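Local atomic coordinates of DUF305 domain-containing protein (Deinococcus radiodurans R1, PDB entry 3BT5), a protein that is of unknown function but belongs to the DUF305 family, whose relationship to the ferritin clan is consistent with its almost wholly helical build. Residues Gln57-Trp68 / Glu133-Thr144. Residues are numbered along the deposited sequence; the frame is centred on the assembly and turned at random. Where two conformers were deposited one is given.
Sequences QMRQMEAMLGRW and EVERLARQIVVT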
# COMPACT_ATOMS: atom_id res chain seq x y z
N GLN A 57 4.96 4.97 6.97
CA GLN A 57 6.02 4.37 6.19
C GLN A 57 6.42 5.23 4.99
O GLN A 57 7.60 5.28 4.62
CB GLN A 57 5.61 2.96 5.79
CG GLN A 57 5.69 2.04 7.02
CD GLN A 57 5.09 0.67 6.83
OE1 GLN A 57 4.63 0.31 5.74
NE2 GLN A 57 5.09 -0.12 7.91
N MET A 58 5.46 5.95 4.39
CA MET A 58 5.80 6.87 3.31
C MET A 58 6.75 7.94 3.81
O MET A 58 7.68 8.30 3.10
CB MET A 58 4.55 7.51 2.74
CG MET A 58 3.70 6.48 2.01
SD MET A 58 2.09 7.18 1.48
CE MET A 58 2.63 8.22 0.13
N ARG A 59 6.51 8.49 5.01
CA ARG A 59 7.42 9.52 5.49
C ARG A 59 8.85 8.99 5.61
O ARG A 59 9.84 9.72 5.35
CB ARG A 59 6.94 10.04 6.85
CG ARG A 59 5.65 10.87 6.74
CD ARG A 59 5.35 11.68 8.01
NE ARG A 59 5.27 10.86 9.20
CZ ARG A 59 4.19 10.19 9.59
NH1 ARG A 59 3.06 10.22 8.87
NH2 ARG A 59 4.22 9.49 10.73
N GLN A 60 8.99 7.74 6.06
CA GLN A 60 10.31 7.11 6.18
C GLN A 60 10.95 6.94 4.81
O GLN A 60 12.16 7.14 4.65
CB GLN A 60 10.19 5.73 6.83
CG GLN A 60 9.74 5.72 8.28
CD GLN A 60 9.76 4.32 8.85
OE1 GLN A 60 10.78 3.61 8.77
NE2 GLN A 60 8.64 3.89 9.42
N MET A 61 10.16 6.51 3.83
CA MET A 61 10.67 6.34 2.48
C MET A 61 11.08 7.65 1.83
O MET A 61 12.12 7.73 1.15
CB MET A 61 9.61 5.66 1.62
CG MET A 61 9.38 4.23 2.10
SD MET A 61 8.37 3.27 0.99
CE MET A 61 6.83 3.40 1.80
N GLU A 62 10.27 8.69 2.04
CA GLU A 62 10.61 10.02 1.53
C GLU A 62 11.94 10.48 2.12
O GLU A 62 12.80 11.02 1.42
CB GLU A 62 9.48 11.00 1.89
CG GLU A 62 8.26 10.79 0.99
CD GLU A 62 6.95 11.37 1.53
OE1 GLU A 62 6.83 11.70 2.74
OE2 GLU A 62 6.00 11.47 0.72
N ALA A 63 12.11 10.26 3.42
CA ALA A 63 13.35 10.70 4.08
C ALA A 63 14.55 9.95 3.50
O ALA A 63 15.60 10.53 3.27
CB ALA A 63 13.26 10.47 5.57
N MET A 64 14.37 8.66 3.25
CA MET A 64 15.44 7.85 2.67
C MET A 64 15.86 8.38 1.30
O MET A 64 17.04 8.52 1.02
CB MET A 64 14.94 6.43 2.50
CG MET A 64 15.80 5.46 3.22
SD MET A 64 15.14 3.80 3.20
CE MET A 64 14.96 3.51 4.96
N LEU A 65 14.88 8.62 0.44
CA LEU A 65 15.17 9.12 -0.89
C LEU A 65 15.85 10.49 -0.76
O LEU A 65 16.83 10.75 -1.45
CB LEU A 65 13.93 9.20 -1.75
CG LEU A 65 13.30 7.84 -2.09
CD1 LEU A 65 12.10 8.12 -2.98
CD2 LEU A 65 14.30 6.95 -2.83
N GLY A 66 15.34 11.34 0.12
CA GLY A 66 15.99 12.64 0.33
C GLY A 66 17.45 12.52 0.77
O GLY A 66 18.34 13.23 0.25
N ARG A 67 17.70 11.66 1.75
CA ARG A 67 19.08 11.45 2.23
C ARG A 67 19.99 10.92 1.15
O ARG A 67 21.18 11.27 1.09
CB ARG A 67 19.13 10.50 3.43
CG ARG A 67 18.49 11.04 4.70
CD ARG A 67 18.88 10.20 5.92
NE ARG A 67 18.38 8.82 5.85
CZ ARG A 67 17.18 8.44 6.28
NH1 ARG A 67 16.34 9.33 6.78
NH2 ARG A 67 16.82 7.16 6.20
N TRP A 68 19.45 10.05 0.30
CA TRP A 68 20.26 9.42 -0.74
C TRP A 68 20.44 10.35 -1.92
O TRP A 68 21.22 10.06 -2.84
CB TRP A 68 19.57 8.14 -1.24
CG TRP A 68 19.45 7.10 -0.21
CD1 TRP A 68 20.10 7.04 1.00
CD2 TRP A 68 18.64 5.92 -0.29
NE1 TRP A 68 19.73 5.91 1.68
CE2 TRP A 68 18.84 5.19 0.91
CE3 TRP A 68 17.76 5.41 -1.25
CZ2 TRP A 68 18.20 3.99 1.17
CZ3 TRP A 68 17.10 4.20 -0.98
CH2 TRP A 68 17.32 3.51 0.21
N GLU A 133 19.17 0.15 7.14
CA GLU A 133 17.92 0.92 7.21
C GLU A 133 16.88 0.40 6.24
O GLU A 133 15.67 0.51 6.49
CB GLU A 133 18.16 2.40 6.96
CG GLU A 133 18.77 2.72 5.59
CD GLU A 133 19.00 4.22 5.41
OE1 GLU A 133 18.41 4.99 6.19
OE2 GLU A 133 19.75 4.63 4.51
N VAL A 134 17.35 -0.18 5.13
CA VAL A 134 16.44 -0.75 4.15
C VAL A 134 15.90 -2.06 4.69
O VAL A 134 14.71 -2.33 4.60
CB VAL A 134 17.09 -0.92 2.75
CG1 VAL A 134 16.16 -1.64 1.78
CG2 VAL A 134 17.48 0.46 2.19
N GLU A 135 16.77 -2.86 5.32
CA GLU A 135 16.30 -4.11 5.93
C GLU A 135 15.25 -3.83 7.00
O GLU A 135 14.23 -4.52 7.08
CB GLU A 135 17.48 -4.91 6.53
CG GLU A 135 17.02 -6.29 7.01
CD GLU A 135 18.08 -7.08 7.73
OE1 GLU A 135 19.14 -6.51 8.08
OE2 GLU A 135 17.84 -8.29 7.97
N ARG A 136 15.49 -2.80 7.80
CA ARG A 136 14.58 -2.45 8.89
C ARG A 136 13.22 -2.06 8.31
O ARG A 136 12.17 -2.56 8.73
CB ARG A 136 15.17 -1.31 9.72
CG ARG A 136 14.40 -0.96 10.99
CD ARG A 136 15.17 0.05 11.86
NE ARG A 136 15.43 1.31 11.17
CZ ARG A 136 16.64 1.76 10.83
NH1 ARG A 136 16.76 2.92 10.20
NH2 ARG A 136 17.72 1.05 11.11
N LEU A 137 13.25 -1.16 7.33
CA LEU A 137 12.02 -0.71 6.65
C LEU A 137 11.28 -1.90 6.04
O LEU A 137 10.05 -2.04 6.17
CB LEU A 137 12.39 0.26 5.54
CG LEU A 137 11.24 0.63 4.59
CD1 LEU A 137 10.22 1.48 5.33
CD2 LEU A 137 11.76 1.35 3.33
N ALA A 138 12.03 -2.77 5.38
CA ALA A 138 11.42 -3.94 4.76
C ALA A 138 10.70 -4.81 5.79
O ALA A 138 9.57 -5.27 5.58
CB ALA A 138 12.47 -4.76 4.02
N ARG A 139 11.37 -5.08 6.90
CA ARG A 139 10.73 -5.87 7.95
C ARG A 139 9.45 -5.19 8.45
O ARG A 139 8.41 -5.85 8.62
CB ARG A 139 11.73 -6.13 9.08
CG ARG A 139 12.93 -6.94 8.60
CD ARG A 139 13.84 -7.45 9.71
NE ARG A 139 14.90 -8.29 9.16
CZ ARG A 139 14.75 -9.57 8.83
NH1 ARG A 139 13.58 -10.18 9.02
NH2 ARG A 139 15.77 -10.26 8.33
N GLN A 140 9.50 -3.88 8.67
CA GLN A 140 8.30 -3.14 9.13
C GLN A 140 7.15 -3.23 8.13
O GLN A 140 5.99 -3.41 8.51
CB GLN A 140 8.62 -1.68 9.44
CG GLN A 140 9.54 -1.49 10.65
CD GLN A 140 10.16 -0.09 10.71
OE1 GLN A 140 9.78 0.80 9.95
NE2 GLN A 140 11.12 0.08 11.60
N ILE A 141 7.47 -3.07 6.85
CA ILE A 141 6.45 -3.18 5.81
C ILE A 141 5.78 -4.55 5.85
O ILE A 141 4.55 -4.64 5.86
CB ILE A 141 7.05 -2.91 4.41
CG1 ILE A 141 7.42 -1.43 4.27
CG2 ILE A 141 6.08 -3.37 3.31
CD1 ILE A 141 8.27 -1.12 3.04
N VAL A 142 6.59 -5.62 5.90
CA VAL A 142 6.03 -6.97 5.84
C VAL A 142 5.12 -7.21 7.05
O VAL A 142 4.00 -7.69 6.92
CB VAL A 142 7.13 -8.07 5.72
CG1 VAL A 142 6.55 -9.49 5.91
CG2 VAL A 142 7.85 -7.98 4.38
N VAL A 143 5.61 -6.84 8.23
CA VAL A 143 4.82 -7.07 9.45
C VAL A 143 3.49 -6.31 9.40
O VAL A 143 2.42 -6.86 9.69
CB VAL A 143 5.66 -6.63 10.69
CG1 VAL A 143 4.79 -6.51 11.95
CG2 VAL A 143 6.75 -7.63 10.95
N THR A 144 3.56 -5.04 9.03
CA THR A 144 2.38 -4.20 9.01
C THR A 144 1.38 -4.69 7.95
O THR A 144 0.16 -4.77 8.21
CB THR A 144 2.78 -2.73 8.79
OG1 THR A 144 3.58 -2.31 9.91
CG2 THR A 144 1.54 -1.85 8.69
O HOH W 1 20.37 7.21 4.83
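Glu-133 reaches from helix 132-158 to helix 41-68 and meets Arg-67 and Trp-68 with its two carboxylate oxygens, a worked example of how antiparallel helices of a four-helix bundle with up-down-down-up order, consistent with the ferritin clan, are tied at one end by charge and filled further along by apolar side chains. The segment axes run 161° apart and approach to about 11.4 Å, a spacing bridged by long side chains. OE1 of Glu-133 takes the salt bridge from NH2 of Arg-67 at 2.7 Å on its syn side; guanidinium and carboxylate are nearly coplanar, yet the donor is tilted 29° out of the carboxylate plane. OE2 accepts the indole N-H: NE1 of Trp-68 lies 3.1 Å from it, in line with the ring plane but above that of the carboxylate. Val-134 projects its CG2 against the rim of the same indole, 3.6 Å from Trp-68 CH2. A water completes the circuit, accepting from Arg-67 NE and donating to Glu-133 OE2, which also pairs with Arg-131. With an alanine here, Arg-67 would probably lose its carboxylate mate and the indole N-H its acceptor. A chi1 of 60° turns CG of the acid back over its own backbone, and the straight chain beyond carries the carboxylate across. Met-64, in one of its two modelled conformers, runs the other way beside it, CE 3.9 Å from Glu-133 CB and SD touching Leu-137 CD2. That leucine methyl also meets CG of Met-61, likewise modelled twice, whose side chain packs on Met-20 and His-24 of helix 11-37, so the apolar seam continues into a third helix. At the far end, the extended side chain of Gln-57 passes across that of Ile-141, and its OE1, hydrogen-bonded to His-24, lies 3.6 Å from Ile-141 CG1.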